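Local coordinates for protein insecticidal Delta-Endotoxin Cry8Ea1 (Bacillus Thuringiensis, PDB 3EB7) that kills underground larvae of Holotrichia parallela, probably by binding gut receptors and forming pores in midgut cell membranes, as other three-domain Cry toxins are thought to do, at residues S477-G482 and G575-I580; S481-V486 and T561-V566; R502-S507 and F544-F549; S508-L513 and R526-A531; D512-R517 and S565-S570. One frame throughout, in Å; residues are numbered along the deposited sequence.

Interaction 1. Residues S477-G482 and G575-I580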
# COMPACT_ATOMS: atom_id res chain seq x y z
N SER A 477 0.24 4.94 -18.46
CA SER A 477 0.12 6.26 -19.14
C SER A 477 0.14 6.16 -20.66
O SER A 477 0.86 5.34 -21.21
CB SER A 477 1.27 7.20 -18.72
OG SER A 477 1.39 7.23 -17.30
N PHE A 478 -0.61 7.02 -21.35
CA PHE A 478 -0.51 7.14 -22.82
C PHE A 478 -0.33 8.59 -23.22
O PHE A 478 -1.09 9.44 -22.79
CB PHE A 478 -1.72 6.54 -23.51
CG PHE A 478 -2.00 5.12 -23.10
CD1 PHE A 478 -2.80 4.85 -21.99
CD2 PHE A 478 -1.45 4.06 -23.80
CE1 PHE A 478 -3.02 3.53 -21.57
CE2 PHE A 478 -1.68 2.73 -23.40
CZ PHE A 478 -2.46 2.46 -22.29
N ASN A 479 0.73 8.86 -23.98
CA ASN A 479 0.92 10.15 -24.64
C ASN A 479 0.35 10.12 -26.06
O ASN A 479 0.29 11.14 -26.73
CB ASN A 479 2.40 10.54 -24.68
CG ASN A 479 2.94 10.93 -23.31
OD1 ASN A 479 3.97 10.40 -22.88
ND2 ASN A 479 2.28 11.86 -22.64
N SER A 480 -0.08 8.94 -26.50
CA SER A 480 -0.73 8.73 -27.78
C SER A 480 -1.46 7.41 -27.71
O SER A 480 -1.40 6.73 -26.69
CB SER A 480 0.30 8.69 -28.92
OG SER A 480 1.18 7.58 -28.75
N SER A 481 -2.11 7.04 -28.79
CA SER A 481 -2.97 5.87 -28.85
C SER A 481 -2.23 4.62 -28.48
O SER A 481 -1.11 4.40 -28.92
CB SER A 481 -3.50 5.71 -30.28
OG SER A 481 -4.18 6.88 -30.65
N GLY A 482 -2.88 3.77 -27.69
CA GLY A 482 -2.26 2.51 -27.33
C GLY A 482 -3.22 1.70 -26.50
O GLY A 482 -4.37 2.10 -26.31
N GLY A 575 2.06 17.24 -23.68
CA GLY A 575 1.37 17.18 -22.38
C GLY A 575 0.12 16.34 -22.51
O GLY A 575 -0.47 15.92 -21.52
N SER A 576 -0.29 16.09 -23.75
CA SER A 576 -1.43 15.23 -24.01
C SER A 576 -1.20 13.84 -23.39
O SER A 576 -0.20 13.19 -23.69
CB SER A 576 -1.66 15.17 -25.51
OG SER A 576 -1.88 16.49 -25.98
N VAL A 577 -2.08 13.42 -22.50
CA VAL A 577 -1.82 12.23 -21.69
C VAL A 577 -3.14 11.66 -21.15
O VAL A 577 -4.04 12.40 -20.74
CB VAL A 577 -0.78 12.54 -20.54
CG1 VAL A 577 -1.41 13.39 -19.38
CG2 VAL A 577 -0.06 11.25 -19.99
N VAL A 578 -3.28 10.34 -21.24
CA VAL A 578 -4.29 9.57 -20.53
C VAL A 578 -3.60 8.62 -19.52
O VAL A 578 -2.78 7.77 -19.93
CB VAL A 578 -5.13 8.74 -21.53
CG1 VAL A 578 -6.27 7.97 -20.84
CG2 VAL A 578 -5.68 9.63 -22.64
N TYR A 579 -3.90 8.76 -18.23
CA TYR A 579 -3.52 7.77 -17.22
C TYR A 579 -4.67 6.83 -16.95
O TYR A 579 -5.79 7.29 -16.70
CB TYR A 579 -3.20 8.43 -15.89
CG TYR A 579 -2.12 9.43 -15.94
CD1 TYR A 579 -2.43 10.75 -16.15
CD2 TYR A 579 -0.77 9.07 -15.81
CE1 TYR A 579 -1.47 11.70 -16.20
CE2 TYR A 579 0.23 10.04 -15.88
CZ TYR A 579 -0.14 11.37 -16.06
OH TYR A 579 0.77 12.42 -16.11
N ILE A 580 -4.42 5.53 -17.01
CA ILE A 580 -5.43 4.54 -16.63
C ILE A 580 -5.07 3.84 -15.31
O ILE A 580 -3.99 3.28 -15.17
CB ILE A 580 -5.70 3.52 -17.76
CG1 ILE A 580 -6.15 4.28 -19.02
CG2 ILE A 580 -6.78 2.50 -17.31
CD1 ILE A 580 -6.48 3.33 -20.16

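Interaction 2. Residues S481-V486 and T561-V566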
# COMPACT_ATOMS: atom_id res chain seq x y z
N SER A 481 -2.11 7.04 -28.79
CA SER A 481 -2.97 5.87 -28.85
C SER A 481 -2.23 4.62 -28.48
O SER A 481 -1.11 4.40 -28.92
CB SER A 481 -3.50 5.71 -30.28
OG SER A 481 -4.18 6.88 -30.65
N GLY A 482 -2.88 3.77 -27.69
CA GLY A 482 -2.26 2.51 -27.33
C GLY A 482 -3.22 1.70 -26.50
O GLY A 482 -4.37 2.10 -26.31
N SER A 483 -2.74 0.57 -26.01
CA SER A 483 -3.54 -0.35 -25.22
C SER A 483 -2.80 -0.72 -23.95
O SER A 483 -1.57 -0.67 -23.90
CB SER A 483 -3.81 -1.62 -26.01
OG SER A 483 -4.62 -1.32 -27.13
N THR A 484 -3.56 -1.08 -22.92
CA THR A 484 -2.97 -1.75 -21.78
C THR A 484 -2.52 -3.10 -22.29
O THR A 484 -2.82 -3.47 -23.42
CB THR A 484 -3.99 -2.00 -20.65
OG1 THR A 484 -5.04 -2.85 -21.13
CG2 THR A 484 -4.55 -0.68 -20.09
N GLY A 485 -1.80 -3.85 -21.45
CA GLY A 485 -1.54 -5.26 -21.75
C GLY A 485 -2.81 -6.10 -21.68
O GLY A 485 -3.90 -5.64 -21.26
N VAL A 486 -2.67 -7.35 -22.12
CA VAL A 486 -3.65 -8.35 -21.83
C VAL A 486 -3.64 -8.64 -20.31
O VAL A 486 -2.61 -9.07 -19.76
CB VAL A 486 -3.31 -9.62 -22.59
CG1 VAL A 486 -4.39 -10.65 -22.38
CG2 VAL A 486 -3.13 -9.29 -24.09
N THR A 561 -9.68 -12.83 -20.64
CA THR A 561 -8.79 -11.70 -20.68
C THR A 561 -9.58 -10.44 -20.79
O THR A 561 -10.72 -10.47 -21.23
CB THR A 561 -7.82 -11.75 -21.85
OG1 THR A 561 -8.57 -11.89 -23.04
CG2 THR A 561 -6.88 -12.93 -21.74
N LEU A 562 -8.97 -9.32 -20.38
CA LEU A 562 -9.52 -8.00 -20.56
C LEU A 562 -8.40 -7.09 -21.07
O LEU A 562 -7.23 -7.30 -20.77
CB LEU A 562 -10.05 -7.50 -19.23
CG LEU A 562 -11.50 -6.98 -19.08
CD1 LEU A 562 -12.55 -7.70 -19.95
CD2 LEU A 562 -11.89 -7.06 -17.59
N LYS A 563 -8.75 -6.08 -21.84
CA LYS A 563 -7.73 -5.20 -22.39
C LYS A 563 -8.40 -3.87 -22.70
O LYS A 563 -9.50 -3.86 -23.22
CB LYS A 563 -7.08 -5.82 -23.65
CG LYS A 563 -6.03 -4.93 -24.33
CD LYS A 563 -5.53 -5.57 -25.59
CE LYS A 563 -5.78 -4.65 -26.73
NZ LYS A 563 -5.99 -5.28 -28.08
N ILE A 564 -7.74 -2.78 -22.33
CA ILE A 564 -8.31 -1.46 -22.52
C ILE A 564 -7.52 -0.79 -23.62
O ILE A 564 -6.28 -0.82 -23.61
CB ILE A 564 -8.29 -0.60 -21.20
CG1 ILE A 564 -9.03 -1.27 -20.03
CG2 ILE A 564 -8.85 0.81 -21.45
CD1 ILE A 564 -10.42 -1.81 -20.34
N SER A 565 -8.24 -0.21 -24.57
CA SER A 565 -7.62 0.51 -25.69
C SER A 565 -8.04 1.97 -25.69
O SER A 565 -9.24 2.26 -25.51
CB SER A 565 -8.02 -0.15 -27.01
OG SER A 565 -7.47 -1.46 -27.09
N VAL A 566 -7.06 2.87 -25.86
CA VAL A 566 -7.34 4.30 -26.01
C VAL A 566 -6.80 4.86 -27.37
O VAL A 566 -5.74 4.43 -27.88
CB VAL A 566 -6.91 5.19 -24.77
CG1 VAL A 566 -7.57 4.68 -23.47
CG2 VAL A 566 -5.38 5.31 -24.65

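Interaction 3. Residues R502-S507 and F544-F549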
# COMPACT_ATOMS: atom_id res chain seq x y z
N ARG A 502 -16.43 -0.03 -15.30
CA ARG A 502 -16.05 1.37 -15.30
C ARG A 502 -14.56 1.46 -15.05
O ARG A 502 -13.99 0.62 -14.36
CB ARG A 502 -16.86 2.20 -14.31
CG ARG A 502 -16.97 1.62 -12.93
CD ARG A 502 -17.54 2.63 -11.99
NE ARG A 502 -17.26 2.19 -10.65
CZ ARG A 502 -18.11 2.19 -9.63
NH1 ARG A 502 -19.32 2.69 -9.79
NH2 ARG A 502 -17.72 1.72 -8.45
N ILE A 503 -13.94 2.47 -15.64
CA ILE A 503 -12.51 2.59 -15.65
C ILE A 503 -12.13 3.89 -14.98
O ILE A 503 -12.63 4.93 -15.36
CB ILE A 503 -11.95 2.54 -17.11
CG1 ILE A 503 -12.22 1.18 -17.76
CG2 ILE A 503 -10.45 2.76 -17.13
CD1 ILE A 503 -13.26 1.23 -18.79
N ARG A 504 -11.26 3.83 -13.98
CA ARG A 504 -10.78 5.04 -13.32
C ARG A 504 -9.60 5.62 -14.11
O ARG A 504 -8.63 4.92 -14.41
CB ARG A 504 -10.39 4.74 -11.86
CG ARG A 504 -10.20 5.98 -10.99
CD ARG A 504 -10.24 5.63 -9.46
NE ARG A 504 -10.02 6.82 -8.64
CZ ARG A 504 -9.11 6.94 -7.68
NH1 ARG A 504 -8.31 5.91 -7.37
NH2 ARG A 504 -8.99 8.09 -7.02
N TYR A 505 -9.71 6.90 -14.47
CA TYR A 505 -8.69 7.52 -15.31
C TYR A 505 -8.47 8.99 -14.98
O TYR A 505 -9.23 9.60 -14.29
CB TYR A 505 -9.04 7.37 -16.79
CG TYR A 505 -10.12 8.34 -17.25
CD1 TYR A 505 -11.46 8.01 -17.12
CD2 TYR A 505 -9.79 9.61 -17.78
CE1 TYR A 505 -12.47 8.89 -17.53
CE2 TYR A 505 -10.78 10.50 -18.18
CZ TYR A 505 -12.12 10.13 -18.06
OH TYR A 505 -13.11 10.99 -18.44
N CYS A 506 -7.39 9.54 -15.51
CA CYS A 506 -7.17 10.96 -15.49
C CYS A 506 -6.58 11.30 -16.87
O CYS A 506 -5.65 10.60 -17.35
CB CYS A 506 -6.21 11.31 -14.35
SG CYS A 506 -5.68 13.05 -14.34
N SER A 507 -7.10 12.34 -17.54
CA SER A 507 -6.49 12.82 -18.80
C SER A 507 -6.56 14.33 -18.97
O SER A 507 -7.43 14.96 -18.41
CB SER A 507 -7.12 12.17 -20.01
OG SER A 507 -8.50 12.47 -20.06
N PHE A 544 -9.28 12.73 -10.98
CA PHE A 544 -9.63 11.33 -11.30
C PHE A 544 -11.10 11.13 -11.53
O PHE A 544 -11.91 11.63 -10.75
CB PHE A 544 -9.10 10.40 -10.22
CG PHE A 544 -7.61 10.42 -10.16
CD1 PHE A 544 -6.96 11.27 -9.28
CD2 PHE A 544 -6.87 9.66 -11.07
CE1 PHE A 544 -5.58 11.31 -9.26
CE2 PHE A 544 -5.50 9.70 -11.06
CZ PHE A 544 -4.84 10.52 -10.17
N LYS A 545 -11.46 10.45 -12.62
CA LYS A 545 -12.87 10.28 -12.97
C LYS A 545 -13.12 8.87 -13.50
O LYS A 545 -12.18 8.14 -13.77
CB LYS A 545 -13.32 11.31 -14.03
CG LYS A 545 -13.09 12.79 -13.60
CD LYS A 545 -14.29 13.70 -13.87
CE LYS A 545 -14.21 15.00 -13.04
NZ LYS A 545 -12.93 15.82 -13.30
N PHE A 546 -14.39 8.53 -13.67
CA PHE A 546 -14.79 7.23 -14.19
C PHE A 546 -15.24 7.30 -15.64
O PHE A 546 -15.99 8.18 -16.03
CB PHE A 546 -15.91 6.62 -13.34
CG PHE A 546 -15.41 5.92 -12.11
CD1 PHE A 546 -14.55 4.82 -12.21
CD2 PHE A 546 -15.82 6.34 -10.84
CE1 PHE A 546 -14.07 4.16 -11.08
CE2 PHE A 546 -15.34 5.69 -9.68
CZ PHE A 546 -14.47 4.59 -9.81
N ALA A 547 -14.71 6.39 -16.45
CA ALA A 547 -15.29 6.05 -17.73
C ALA A 547 -16.21 4.86 -17.45
O ALA A 547 -15.72 3.74 -17.24
CB ALA A 547 -14.21 5.69 -18.73
N SER A 548 -17.52 5.11 -17.46
CA SER A 548 -18.52 4.13 -17.05
C SER A 548 -19.46 3.75 -18.22
O SER A 548 -19.97 4.61 -18.94
CB SER A 548 -19.31 4.66 -15.85
OG SER A 548 -20.24 3.70 -15.36
N PHE A 549 -19.65 2.44 -18.38
CA PHE A 549 -20.53 1.88 -19.37
C PHE A 549 -21.66 1.17 -18.62
O PHE A 549 -21.41 0.53 -17.60
CB PHE A 549 -19.82 0.81 -20.18
CG PHE A 549 -18.63 1.31 -20.95
CD1 PHE A 549 -17.33 1.07 -20.46
CD2 PHE A 549 -18.79 1.98 -22.18
CE1 PHE A 549 -16.21 1.50 -21.18
CE2 PHE A 549 -17.66 2.43 -22.91
CZ PHE A 549 -16.36 2.18 -22.40

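Interaction 4. Residues S508-L513 and R526-A531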
# COMPACT_ATOMS: atom_id res chain seq x y z
N SER A 508 -5.61 14.87 -19.73
CA SER A 508 -5.63 16.25 -20.19
C SER A 508 -6.36 16.38 -21.54
O SER A 508 -6.48 17.48 -22.07
CB SER A 508 -4.19 16.76 -20.35
OG SER A 508 -3.44 15.89 -21.19
N VAL A 509 -6.85 15.26 -22.09
CA VAL A 509 -7.48 15.22 -23.42
C VAL A 509 -8.76 14.38 -23.41
O VAL A 509 -8.92 13.55 -22.53
CB VAL A 509 -6.52 14.68 -24.53
CG1 VAL A 509 -5.39 15.64 -24.73
CG2 VAL A 509 -6.03 13.24 -24.23
N ASP A 510 -9.67 14.63 -24.37
CA ASP A 510 -10.82 13.74 -24.60
C ASP A 510 -10.29 12.60 -25.49
O ASP A 510 -9.37 12.84 -26.26
CB ASP A 510 -12.00 14.42 -25.33
CG ASP A 510 -12.41 15.79 -24.75
OD1 ASP A 510 -12.71 16.72 -25.58
OD2 ASP A 510 -12.45 15.98 -23.50
N PHE A 511 -10.88 11.39 -25.43
CA PHE A 511 -10.33 10.21 -26.10
C PHE A 511 -11.40 9.14 -26.27
O PHE A 511 -12.39 9.09 -25.54
CB PHE A 511 -9.14 9.59 -25.31
CG PHE A 511 -9.48 9.17 -23.91
CD1 PHE A 511 -9.70 7.84 -23.60
CD2 PHE A 511 -9.66 10.13 -22.89
CE1 PHE A 511 -10.08 7.46 -22.28
CE2 PHE A 511 -10.02 9.77 -21.61
CZ PHE A 511 -10.24 8.43 -21.31
N ASP A 512 -11.18 8.28 -27.26
CA ASP A 512 -11.95 7.08 -27.47
C ASP A 512 -11.40 5.91 -26.59
O ASP A 512 -10.20 5.67 -26.53
CB ASP A 512 -11.85 6.71 -28.97
CG ASP A 512 -12.76 7.59 -29.87
OD1 ASP A 512 -13.53 8.43 -29.35
OD2 ASP A 512 -12.72 7.41 -31.12
N LEU A 513 -12.28 5.20 -25.90
CA LEU A 513 -11.86 4.07 -25.08
C LEU A 513 -12.70 2.87 -25.43
O LEU A 513 -13.90 2.97 -25.53
CB LEU A 513 -11.99 4.38 -23.57
CG LEU A 513 -11.46 3.29 -22.61
CD1 LEU A 513 -10.95 3.90 -21.31
CD2 LEU A 513 -12.49 2.16 -22.33
N ARG A 526 -16.59 7.61 -26.02
CA ARG A 526 -15.74 8.76 -25.91
C ARG A 526 -15.80 9.29 -24.49
O ARG A 526 -16.87 9.29 -23.88
CB ARG A 526 -16.16 9.86 -26.87
CG ARG A 526 -15.23 11.06 -26.81
CD ARG A 526 -14.92 11.46 -28.20
NE ARG A 526 -13.91 12.52 -28.30
CZ ARG A 526 -12.70 12.30 -28.77
NH1 ARG A 526 -12.34 11.07 -29.11
NH2 ARG A 526 -11.84 13.29 -28.86
N PHE A 527 -14.66 9.75 -23.96
CA PHE A 527 -14.62 10.27 -22.62
C PHE A 527 -13.89 11.58 -22.60
O PHE A 527 -13.05 11.85 -23.45
CB PHE A 527 -14.04 9.22 -21.65
CG PHE A 527 -14.85 7.96 -21.65
CD1 PHE A 527 -14.55 6.92 -22.54
CD2 PHE A 527 -15.98 7.86 -20.82
CE1 PHE A 527 -15.35 5.78 -22.59
CE2 PHE A 527 -16.78 6.74 -20.86
CZ PHE A 527 -16.48 5.69 -21.74
N ASN A 528 -14.25 12.42 -21.65
CA ASN A 528 -13.79 13.78 -21.63
C ASN A 528 -12.60 13.97 -20.71
O ASN A 528 -12.35 13.16 -19.82
CB ASN A 528 -14.94 14.72 -21.23
CG ASN A 528 -16.01 14.85 -22.33
OD1 ASN A 528 -15.73 14.75 -23.51
ND2 ASN A 528 -17.24 15.13 -21.92
N LYS A 529 -11.85 15.03 -20.96
CA LYS A 529 -10.66 15.31 -20.20
C LYS A 529 -11.05 15.71 -18.78
O LYS A 529 -12.13 16.24 -18.56
CB LYS A 529 -9.84 16.41 -20.89
CG LYS A 529 -10.39 17.80 -20.83
CD LYS A 529 -9.39 18.76 -21.49
CE LYS A 529 -9.53 20.15 -20.94
NZ LYS A 529 -8.27 20.97 -21.07
N SER A 530 -10.14 15.48 -17.84
CA SER A 530 -10.47 15.57 -16.42
C SER A 530 -9.46 16.47 -15.73
O SER A 530 -9.57 16.73 -14.53
CB SER A 530 -10.42 14.18 -15.79
OG SER A 530 -9.07 13.77 -15.76
N ALA A 531 -8.46 16.92 -16.49
CA ALA A 531 -7.36 17.64 -15.90
C ALA A 531 -6.82 18.65 -16.88
O ALA A 531 -6.94 18.45 -18.07
CB ALA A 531 -6.25 16.68 -15.48

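Interaction 5. Residues D512-R517 and S565-S570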
# COMPACT_ATOMS: atom_id res chain seq x y z
N ASP A 512 -11.18 8.28 -27.26
CA ASP A 512 -11.95 7.08 -27.47
C ASP A 512 -11.40 5.91 -26.59
O ASP A 512 -10.20 5.67 -26.53
CB ASP A 512 -11.85 6.71 -28.97
CG ASP A 512 -12.76 7.59 -29.87
OD1 ASP A 512 -13.53 8.43 -29.35
OD2 ASP A 512 -12.72 7.41 -31.12
N LEU A 513 -12.28 5.20 -25.90
CA LEU A 513 -11.86 4.07 -25.08
C LEU A 513 -12.70 2.87 -25.43
O LEU A 513 -13.90 2.97 -25.53
CB LEU A 513 -11.99 4.38 -23.57
CG LEU A 513 -11.46 3.29 -22.61
CD1 LEU A 513 -10.95 3.90 -21.31
CD2 LEU A 513 -12.49 2.16 -22.33
N ASP A 514 -12.07 1.72 -25.64
CA ASP A 514 -12.84 0.50 -25.56
C ASP A 514 -12.22 -0.63 -24.74
O ASP A 514 -11.00 -0.66 -24.48
CB ASP A 514 -13.21 0.01 -26.93
CG ASP A 514 -12.07 0.05 -27.84
OD1 ASP A 514 -11.06 -0.60 -27.50
OD2 ASP A 514 -12.19 0.74 -28.88
N VAL A 515 -13.12 -1.50 -24.33
CA VAL A 515 -12.85 -2.67 -23.52
C VAL A 515 -12.94 -3.88 -24.43
O VAL A 515 -13.97 -4.12 -25.05
CB VAL A 515 -13.92 -2.77 -22.42
CG1 VAL A 515 -13.62 -3.93 -21.46
CG2 VAL A 515 -14.02 -1.43 -21.68
N VAL A 516 -11.83 -4.61 -24.55
CA VAL A 516 -11.77 -5.82 -25.34
C VAL A 516 -11.78 -7.03 -24.37
O VAL A 516 -10.92 -7.20 -23.47
CB VAL A 516 -10.51 -5.78 -26.27
CG1 VAL A 516 -10.39 -7.01 -27.14
CG2 VAL A 516 -10.48 -4.49 -27.12
N ARG A 517 -12.81 -7.85 -24.51
CA ARG A 517 -12.96 -9.05 -23.72
C ARG A 517 -12.73 -10.29 -24.59
O ARG A 517 -13.38 -10.48 -25.64
CB ARG A 517 -14.34 -9.11 -23.06
CG ARG A 517 -14.47 -10.29 -22.08
CD ARG A 517 -14.93 -11.57 -22.76
NE ARG A 517 -16.38 -11.56 -22.98
CZ ARG A 517 -16.98 -11.38 -24.16
NH1 ARG A 517 -16.27 -11.19 -25.27
NH2 ARG A 517 -18.29 -11.41 -24.23
N SER A 565 -8.24 -0.21 -24.57
CA SER A 565 -7.62 0.51 -25.69
C SER A 565 -8.04 1.97 -25.69
O SER A 565 -9.24 2.26 -25.51
CB SER A 565 -8.02 -0.15 -27.01
OG SER A 565 -7.47 -1.46 -27.09
N VAL A 566 -7.06 2.87 -25.86
CA VAL A 566 -7.34 4.30 -26.01
C VAL A 566 -6.80 4.86 -27.37
O VAL A 566 -5.74 4.43 -27.88
CB VAL A 566 -6.91 5.19 -24.77
CG1 VAL A 566 -7.57 4.68 -23.47
CG2 VAL A 566 -5.38 5.31 -24.65
N ARG A 567 -7.54 5.83 -27.90
CA ARG A 567 -7.49 6.21 -29.30
C ARG A 567 -8.05 7.64 -29.48
O ARG A 567 -8.76 8.16 -28.61
CB ARG A 567 -8.40 5.22 -30.02
CG ARG A 567 -8.22 5.07 -31.46
CD ARG A 567 -9.12 3.98 -31.97
NE ARG A 567 -8.72 2.71 -31.40
CZ ARG A 567 -9.46 1.60 -31.38
NH1 ARG A 567 -10.69 1.58 -31.90
NH2 ARG A 567 -8.97 0.49 -30.82
N ASN A 568 -7.72 8.27 -30.61
CA ASN A 568 -8.39 9.48 -31.10
C ASN A 568 -8.37 10.60 -30.07
O ASN A 568 -9.42 11.07 -29.62
CB ASN A 568 -9.83 9.13 -31.54
CG ASN A 568 -10.46 10.20 -32.46
OD1 ASN A 568 -9.75 11.01 -33.08
ND2 ASN A 568 -11.80 10.18 -32.56
N PHE A 569 -7.17 11.00 -29.68
CA PHE A 569 -6.97 12.03 -28.67
C PHE A 569 -7.42 13.38 -29.24
O PHE A 569 -7.04 13.73 -30.37
CB PHE A 569 -5.48 12.11 -28.31
CG PHE A 569 -4.97 10.99 -27.39
CD1 PHE A 569 -3.81 11.18 -26.64
CD2 PHE A 569 -5.64 9.77 -27.28
CE1 PHE A 569 -3.31 10.16 -25.81
CE2 PHE A 569 -5.15 8.75 -26.47
CZ PHE A 569 -3.98 8.94 -25.75
N SER A 570 -8.18 14.17 -28.47
CA SER A 570 -8.58 15.52 -28.88
C SER A 570 -7.43 16.53 -29.11
O SER A 570 -7.64 17.63 -29.61
CB SER A 570 -9.54 16.10 -27.85
OG SER A 570 -8.85 16.38 -26.64
O HOH W 1 -10.33 2.45 -28.63

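Interaction 1. Residues S477-G482 and G575-I580
Phe478 and Val578 make the antiparallel hydrogen-bonded pair that joins the end of strand 476-478 to the start of strand 578-588, in one sheet of the C-terminal beta-sandwich of this Cry toxin. Two backbone bonds hold the pair: Phe478 N reaches Val578 O at 2.7 Å, and Val578 N reaches Phe478 O at 2.8 Å. A CA-H...O contact adds to them, Val577 CA lying 3.1 Å from Phe478 O.

Past this pair a side chain takes over the hydrogen bonding. With CG beside its backbone N (chi1 -71°), Asn479 sends ND2 to Ser576 O over 3.0 Å. The bond is almost straight (175°) and the oxygen lies in the amide plane. Val577 runs alongside, its CG2 3.6 Å from Asn479 ND2.

Apolar packing fills the side of Phe478 and Ile580, where CE1 of the phenyl ring meets Ile580 CD1 at 3.7 Å. Val566 and Ile564 of strand 559-567, in the other sheet, close over this pair. On the side of Ser477 and Tyr579, Ser477 OG lies 3.2 Å from Tyr579 CD2, and Val577 CG2 sits above one face of the tyrosine ring, toward its rim.

Phe478 and Ile580 thus turn hydrocarbon toward strand 559-567 of the other sheet, while the Asn479 amide continues the hydrogen bonding just beyond the strand end.

Interaction 2. Residues S481-V486 and T561-V566
Ser483 and Ser565 face each other as a non-hydrogen-bonded pair of antiparallel strands in one sheet of the C-terminal beta-sandwich. Both hydroxyls lean back beside their own backbone N, which brings Ser483 OG to 2.9 Å from Ser565 OG in a hydrogen bond. Next to it, Lys563 lays its aliphatic chain along the partner segment: CE comes 3.5 Å from Ser483 OG, and CG 3.6 Å from Thr484 O.

Gly482 and Val566 exchange both backbone bonds, but the regular pairing gives way at Thr484. Its N still donates to Ile564 O at 2.8 Å; the return bond is taken by the side chain. Set between N and the carbonyl carbon (chi1 61°), OG1 accepts Ile564 N at 3.0 Å, nearly straight at 175°, and donates in turn to Gly485 O. The threonine hydroxyl thus stands in for a backbone acceptor and ties the two segments together, while its CG2 packs against Ile564 CB.

Farther on, Val486 swings over Thr561, its backbone N and O held by Asp458 and Ser457. The two side chains cross obliquely, and Val486 CG1 presses to within 3.4 Å of Thr561 CG2, closer than two methyl groups normally settle.

Interaction 3. Residues R502-S507 and F544-F549
The Phe546 ring carries the chain of Arg502 over one face, in a cation-pi and CH-pi contact between antiparallel strands of the C-terminal beta-sandwich. Arg502 CD stands 3.8 Å from the Phe546 ring centroid and Arg502 CZ 4.6 Å from it, with the guanidinium turned 34° from the ring plane. The extended arginine chain leaves its backbone between N and the carbonyl carbon (chi1 48°) and runs across the ring face. Its charged end goes on to a salt bridge with Glu584 and a cation-pi contact with Tyr230, a residue from a much earlier part of the chain.

Phe544 has Cys506 SG above its face in a sulfur-aromatic contact, at 4.9 Å from the ring centroid. Cys506 CB comes closer, 3.7 Å from Phe544 CE2. Arg504 also reaches this phenylalanine, NH2 lying 3.9 Å from Phe544 CB, and forms a salt bridge with Asp581.

On the other side of the strands Tyr505 turns a ring edge to the neighbouring backbone, with CE1 3.5 Å from Ala547 N, and its hydroxyl bonds to Asn528 O. Four backbone hydrogen bonds, shared by the pairs Ile503-Ala547 and Tyr505-Lys545, hold the strands together. Farther along, the edge of the Phe549 ring receives a methyl group: Ile503 CD1 lies near the ring plane, 3.8 Å from Phe549 CE1.

Interaction 4. Residues S508-L513 and R526-A531
Phe511 and Phe527 exchange two backbone hydrogen bonds, N to O each way, in the antiparallel hairpin of strands 511-517 and 520-527, with Asp512 and Arg526 as the adjoining non-hydrogen-bonded pair. These last two form a salt bridge, Arg526 NH1 standing 2.9 Å from Asp512 OD1. The oxygen lies in the guanidinium plane but is met from well above the carboxylate plane, the two flat groups being almost perpendicular (87°). One guanidinium face lies over the backbone, with Phe511 N 3.8 Å above its centre. Arg526 NH1 also donates to Asn568 O.

On the opposite face of the hairpin Phe527 CB sits over the Phe511 ring, 3.9 Å from Phe511 CZ. The Phe527 ring itself reaches Leu513, its CD1 3.8 Å from Leu513 CB.

Beyond the regular strands Asp510 takes up the pairing. With CG beside its own N (chi1 -48°), its OD2 accepts Lys529 N at 2.8 Å through the anti lone pair. Lys529 then stretches past Ser508, CD 3.2 Å from Ser508 O.

Acidic side chains therefore bind the hairpin both within the strands and past their ends, through a guanidinium and a backbone N-H, and these donors would probably favour the ionised form of both aspartates.

Interaction 5. Residues D512-R517 and S565-S570
Asp514 and Ser565 form the close part of this contact, a hydrogen-bonded pair of antiparallel strands 511-517 and 559-567 within one sheet of the sandwich. Ser565 N reaches Asp514 O at 2.8 Å, nearly straight at 170°, and Asp514 N returns the bond to Ser565 O at 2.9 Å. The aspartate side chain, placed between N and the carbonyl carbon (chi1 45°), brings OD1 to 3.1 Å from Ser565 CB. On the interior side Leu513 CD1 and Val566 CG1 meet at 4.1 Å, an ordinary apolar contact.

Toward Arg567 the grip slackens. Asp512 N holds Arg567 O at 2.8 Å, but the return bond from Arg567 N is weak and bent. Arg567 bends at chi3, which turns its guanidinium toward Asp514, NH1 3.5 Å from Asp514 OD2. That oxygen lies well out of the guanidinium plane, so the salt bridge is one of charges without an N-H aimed at it. A water above the centre of the guanidinium face donates to the same OD2.

Asn568, at the exposed end in a left-handed backbone conformation, points ND2 at Asp512 OD2 over a long 3.3 Å. The oxygen is approached from above the carboxylate plane; Asp512 OD1 serves Arg526.

Firm backbone bonds thus fix the strands, while the outer groups meet more loosely, as fits the exposed positions of Arg567 and Asn568; the buried Asp514 is probably stabilised as an anion by the nearby arginine.

Following the chain, residues 477-482 and 481-486 come first, and both pair with strands near the end of the chain, 578-588 and 559-567. Interaction 1 closes the widest loop, spanning 92 residues; interaction 2 starts from the same stretch, sharing Ser481 and Gly482, and closes earlier. Interaction 3 lies within interaction 2, and interaction 4, the short hairpin, within interaction 3. Interaction 5 crosses interaction 3, since its first segment falls between the two segments of that contact and its second follows them. It shares Asp512 and Leu513 with interaction 4, and Ser565 and Val566 with interaction 2, so these three run across one sheet. Interactions 1 and 3 belong to the other, and Ile580 and Ile503 pack against Ile564 and Leu513 between the sheets.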